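PDB 4A35: mitochondrial enolase superfamily member 1 from Homo sapiens, which dehydrates L-fuconate to 2-keto-3-deoxy-L-fuconate with the help of magnesium, a step in the breakdown of L-fucose. Local coordinates for residues Y191-S194 and C195-G199; V258-A261 and V262-S266. All blocks are in the same frame, centred on the assembly; numbering follows the deposited sequence. Where two conformers were deposited one is given.

Contact 1: Y191-S194 and C195-G199; sequences YTTS and CAWLG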
loop_
_atom_site.group_PDB
_atom_site.type_symbol
_atom_site.label_atom_id
_atom_site.label_comp_id
_atom_site.label_asym_id
_atom_site.label_seq_id
_atom_site.Cartn_x
_atom_site.Cartn_y
_atom_site.Cartn_z
ATOM N N TYR A 191 -24.419 -12.704 -8.131
ATOM C CA TYR A 191 -24.918 -11.625 -8.976
ATOM C C TYR A 191 -24.001 -11.576 -10.163
ATOM O O TYR A 191 -22.831 -12.018 -10.047
ATOM C CB TYR A 191 -24.973 -10.274 -8.236
ATOM C CG TYR A 191 -23.644 -9.620 -7.902
ATOM C CD1 TYR A 191 -23.050 -8.714 -8.781
ATOM C CD2 TYR A 191 -23.088 -9.738 -6.623
ATOM C CE1 TYR A 191 -21.874 -8.042 -8.446
ATOM C CE2 TYR A 191 -21.953 -8.999 -6.248
ATOM C CZ TYR A 191 -21.349 -8.159 -7.168
ATOM O OH TYR A 191 -20.221 -7.466 -6.842
ATOM N N THR A 192 -24.498 -11.048 -11.289
ATOM C CA THR A 192 -23.691 -10.923 -12.479
ATOM C C THR A 192 -23.181 -9.451 -12.715
ATOM O O THR A 192 -23.916 -8.483 -12.572
ATOM C CB THR A 192 -24.407 -11.459 -13.732
ATOM O OG1 THR A 192 -23.462 -11.397 -14.793
ATOM C CG2 THR A 192 -25.726 -10.671 -14.085
ATOM N N THR A 193 -21.928 -9.347 -13.159
ATOM C CA THR A 193 -21.302 -8.065 -13.532
ATOM C C THR A 193 -21.197 -8.032 -15.090
ATOM O O THR A 193 -20.637 -7.099 -15.655
ATOM C CB THR A 193 -19.988 -7.902 -12.756
ATOM O OG1 THR A 193 -20.365 -7.860 -11.379
ATOM C CG2 THR A 193 -19.225 -6.547 -13.071
ATOM N N SER A 194 -21.755 -9.036 -15.770
ATOM C CA SER A 194 -21.618 -9.118 -17.225
ATOM C C SER A 194 -22.365 -7.999 -18.023
ATOM O O SER A 194 -22.044 -7.805 -19.194
ATOM C CB SER A 194 -22.013 -10.505 -17.719
ATOM O OG SER A 194 -21.093 -11.449 -17.191
ATOM N N CYS A 195 -23.297 -7.235 -17.417
ATOM C CA CYS A 195 -23.972 -6.107 -18.121
ATOM C C CYS A 195 -23.422 -4.756 -17.614
ATOM O O CYS A 195 -23.974 -3.686 -17.935
ATOM C CB CYS A 195 -25.487 -6.175 -17.909
ATOM S SG CYS A 195 -26.232 -7.775 -18.340
ATOM N N ALA A 196 -22.393 -4.803 -16.745
ATOM C CA ALA A 196 -21.931 -3.620 -16.031
ATOM C C ALA A 196 -21.055 -2.649 -16.804
ATOM O O ALA A 196 -20.993 -1.479 -16.416
ATOM C CB ALA A 196 -21.128 -4.055 -14.781
ATOM N N TRP A 197 -20.326 -3.133 -17.794
ATOM C CA TRP A 197 -19.172 -2.429 -18.363
ATOM C C TRP A 197 -19.507 -1.197 -19.174
ATOM O O TRP A 197 -20.617 -1.062 -19.712
ATOM C CB TRP A 197 -18.259 -3.404 -19.148
ATOM C CG TRP A 197 -18.002 -4.695 -18.394
ATOM C CD1 TRP A 197 -18.456 -5.946 -18.711
ATOM C CD2 TRP A 197 -17.248 -4.842 -17.168
ATOM N NE1 TRP A 197 -17.983 -6.874 -17.789
ATOM C CE2 TRP A 197 -17.264 -6.217 -16.823
ATOM C CE3 TRP A 197 -16.520 -3.941 -16.346
ATOM C CZ2 TRP A 197 -16.619 -6.710 -15.668
ATOM C CZ3 TRP A 197 -15.807 -4.449 -15.262
ATOM C CH2 TRP A 197 -15.893 -5.809 -14.911
ATOM N N LEU A 198 -18.548 -0.243 -19.164
ATOM C CA LEU A 198 -18.642 0.994 -19.933
ATOM C C LEU A 198 -18.325 0.735 -21.440
ATOM O O LEU A 198 -17.532 -0.152 -21.768
ATOM C CB LEU A 198 -17.686 2.060 -19.367
ATOM C CG LEU A 198 -17.781 2.542 -17.899
ATOM C CD1 LEU A 198 -17.355 4.030 -17.771
ATOM C CD2 LEU A 198 -19.086 2.332 -17.299
ATOM N N GLY A 199 -18.939 1.535 -22.317
ATOM C CA GLY A 199 -18.688 1.503 -23.760
ATOM C C GLY A 199 -19.727 0.813 -24.619
ATOM O O GLY A 199 -19.639 0.859 -25.858
HETATM O O HOH W 1 -24.367 -6.847 -14.798
#
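Thr193 and Ala196 are the two ends of a type I beta turn, with Ser194 and Cys195 at its corners, that follows directly on strand 188-192 and opens the loop to helix 202-214. Its closing hydrogen bond runs from Ala196 N to Thr193 O over 3.1 Å; the N-H points well at the oxygen (158°), but the donor stands above the carbonyl plane. Just before it, Thr192 OG1 accepts from Ser194 N at 3.1 Å, an ST turn that fixes the chain as it leaves the strand. A water bridges the two segments, giving a hydrogen to Thr192 O and taking one from Cys195 N.

The nonpolar contacts gather on Thr193 CG2. With this methyl anti to the backbone N, it packs against Ala196 CB at 3.6 Å and makes an off-centre CH-pi contact with the six-membered ring of Trp197. The other branch, OG1, hydrogen-bonds Glu387, a probable substrate-binding residue. Trp197 itself reaches Tyr35 and lies beside Gly25, both likely substrate-binding residues, so the turn borders the active site. An alanine in place of Trp197 would probably leave the Thr193 methyl without its aromatic neighbour and open a gap beside Tyr35. Over one face of the indole, displaced toward the rim, sits Thr193 O, 3.4 Å from Trp197 NE1 at an angle too poor for a hydrogen bond.

Contact 2: V258-A261 and V262-S266; sequences VPEA and VEWMS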
loop_
_atom_site.group_PDB
_atom_site.type_symbol
_atom_site.label_atom_id
_atom_site.label_comp_id
_atom_site.label_asym_id
_atom_site.label_seq_id
_atom_site.Cartn_x
_atom_site.Cartn_y
_atom_site.Cartn_z
ATOM N N VAL A 258 -15.285 12.947 -1.630
ATOM C CA VAL A 258 -16.373 12.629 -0.707
ATOM C C VAL A 258 -17.672 13.440 -1.032
ATOM O O VAL A 258 -18.713 12.813 -1.251
ATOM C CB VAL A 258 -15.890 12.774 0.765
ATOM C CG1 VAL A 258 -17.059 12.789 1.761
ATOM C CG2 VAL A 258 -14.888 11.659 1.108
ATOM N N PRO A 259 -17.659 14.800 -1.086
ATOM C CA PRO A 259 -18.911 15.518 -1.396
ATOM C C PRO A 259 -19.441 15.143 -2.788
ATOM O O PRO A 259 -20.654 14.957 -2.949
ATOM C CB PRO A 259 -18.492 17.002 -1.314
ATOM C CG PRO A 259 -17.292 16.986 -0.407
ATOM C CD PRO A 259 -16.563 15.757 -0.812
ATOM N N GLU A 260 -18.534 14.986 -3.770
ATOM C CA GLU A 260 -18.894 14.591 -5.138
ATOM C C GLU A 260 -19.639 13.247 -5.166
ATOM O O GLU A 260 -20.627 13.134 -5.900
ATOM C CB GLU A 260 -17.632 14.505 -5.999
ATOM C CG GLU A 260 -17.855 13.998 -7.409
ATOM C CD GLU A 260 -16.569 13.791 -8.179
ATOM O OE1 GLU A 260 -15.495 13.607 -7.544
ATOM O OE2 GLU A 260 -16.640 13.830 -9.430
ATOM N N ALA A 261 -19.191 12.256 -4.367
ATOM C CA ALA A 261 -19.858 10.938 -4.322
ATOM C C ALA A 261 -21.311 11.090 -3.849
ATOM O O ALA A 261 -22.218 10.473 -4.404
ATOM C CB ALA A 261 -19.130 9.999 -3.390
ATOM N N VAL A 262 -21.539 11.946 -2.834
ATOM C CA VAL A 262 -22.892 12.146 -2.327
ATOM C C VAL A 262 -23.757 12.805 -3.377
ATOM O O VAL A 262 -24.898 12.392 -3.587
ATOM C CB VAL A 262 -22.891 12.953 -0.992
ATOM C CG1 VAL A 262 -24.320 13.298 -0.535
ATOM C CG2 VAL A 262 -22.137 12.171 0.088
ATOM N N GLU A 263 -23.217 13.809 -4.071
ATOM C CA GLU A 263 -24.006 14.523 -5.076
ATOM C C GLU A 263 -24.398 13.620 -6.285
ATOM O O GLU A 263 -25.559 13.609 -6.733
ATOM C CB GLU A 263 -23.216 15.763 -5.551
ATOM C CG GLU A 263 -23.928 16.589 -6.626
ATOM C CD GLU A 263 -25.328 17.102 -6.321
ATOM O OE1 GLU A 263 -25.681 17.237 -5.126
ATOM O OE2 GLU A 263 -26.064 17.398 -7.290
ATOM N N TRP A 264 -23.428 12.912 -6.807
ATOM C CA TRP A 264 -23.616 12.003 -7.939
ATOM C C TRP A 264 -24.655 10.911 -7.588
ATOM O O TRP A 264 -25.602 10.666 -8.350
ATOM C CB TRP A 264 -22.257 11.396 -8.305
ATOM C CG TRP A 264 -22.190 10.845 -9.690
ATOM C CD1 TRP A 264 -22.869 9.754 -10.175
ATOM C CD2 TRP A 264 -21.202 11.173 -10.675
ATOM N NE1 TRP A 264 -22.402 9.424 -11.419
ATOM C CE2 TRP A 264 -21.383 10.282 -11.760
ATOM C CE3 TRP A 264 -20.219 12.181 -10.779
ATOM C CZ2 TRP A 264 -20.586 10.333 -12.917
ATOM C CZ3 TRP A 264 -19.464 12.258 -11.954
ATOM C CH2 TRP A 264 -19.639 11.325 -12.991
ATOM N N MET A 265 -24.535 10.340 -6.384
ATOM C CA MET A 265 -25.446 9.278 -5.925
ATOM C C MET A 265 -26.858 9.796 -5.671
ATOM O O MET A 265 -27.823 9.030 -5.851
ATOM C CB MET A 265 -24.893 8.537 -4.707
ATOM C CG MET A 265 -23.739 7.590 -5.070
ATOM S SD MET A 265 -24.139 6.449 -6.443
ATOM C CE MET A 265 -25.658 5.650 -5.748
ATOM N N SER A 266 -26.999 11.094 -5.301
ATOM C CA SER A 266 -28.326 11.695 -5.106
ATOM C C SER A 266 -29.096 11.695 -6.440
ATOM O O SER A 266 -30.325 11.581 -6.448
ATOM C CB SER A 266 -28.214 13.123 -4.569
ATOM O OG SER A 266 -27.869 14.027 -5.603
#
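Glu260 and Trp264, one turn apart on helix 258-268, run alongside each other off the same flank of the helix. This helix joins strands 247-251 and 275-277 in a beta-alpha-beta unit of the enolase C-terminal barrel domain.

Trp264 CB packs against Glu260 O at 3.4 Å, the same carbonyl that accepts the bond from Trp264 N, which is nearly straight at 172°. From there CG runs anti to the backbone N (chi1 -160°), which carries the indole alongside the glutamate. On its six-membered ring, CZ3 comes 4.1 Å from Glu260 OE2 and CE3 lies only slightly farther from that oxygen; the carboxylate is turned 61° from the plane of the indole. On the pyrrole side, NE1 gives its hydrogen to Asp231, and the ring also meets that of Trp256.

Glu260 reaches its place with an extended chain, and its other oxygen, OE1, accepts from Asp257 N just ahead of the helix. Met265 follows another side of the helix: its CB and CG both rest 3.3 Å from Ala261 O, the acceptor for Met265 N, and its side chain continues onto Leu295 of helix 285-295, whose Ile291 meets Ala261. Polar demands are thus divided: OE1 and NE1 each have a hydrogen-bond partner beyond these nine residues, so what Glu260 and Trp264 share through their side chains is a van der Waals approach, not a bond.

Overall arrangement
Contact 1 is the more buried of the two, beside the active site, with the side chain of Thr193 about 7 Å from a bound magnesium ion. Contact 2 is only partly buried, on the barrel's outer helical layer; Val258 and Pro259 there pack on Asp158 of the second subunit. The centres of contact 1 and contact 2 are about 22 Å apart. The two follow one another along the chain without touching and share no helix or strand. Their chemistry follows their place: 191-199 bends through a turn, a bound water and side-chain hydroxyls, whereas 258-266 is held by regular helical bonds, with its nonpolar side against helix 285-295 and Glu260 and Glu263 at more exposed positions.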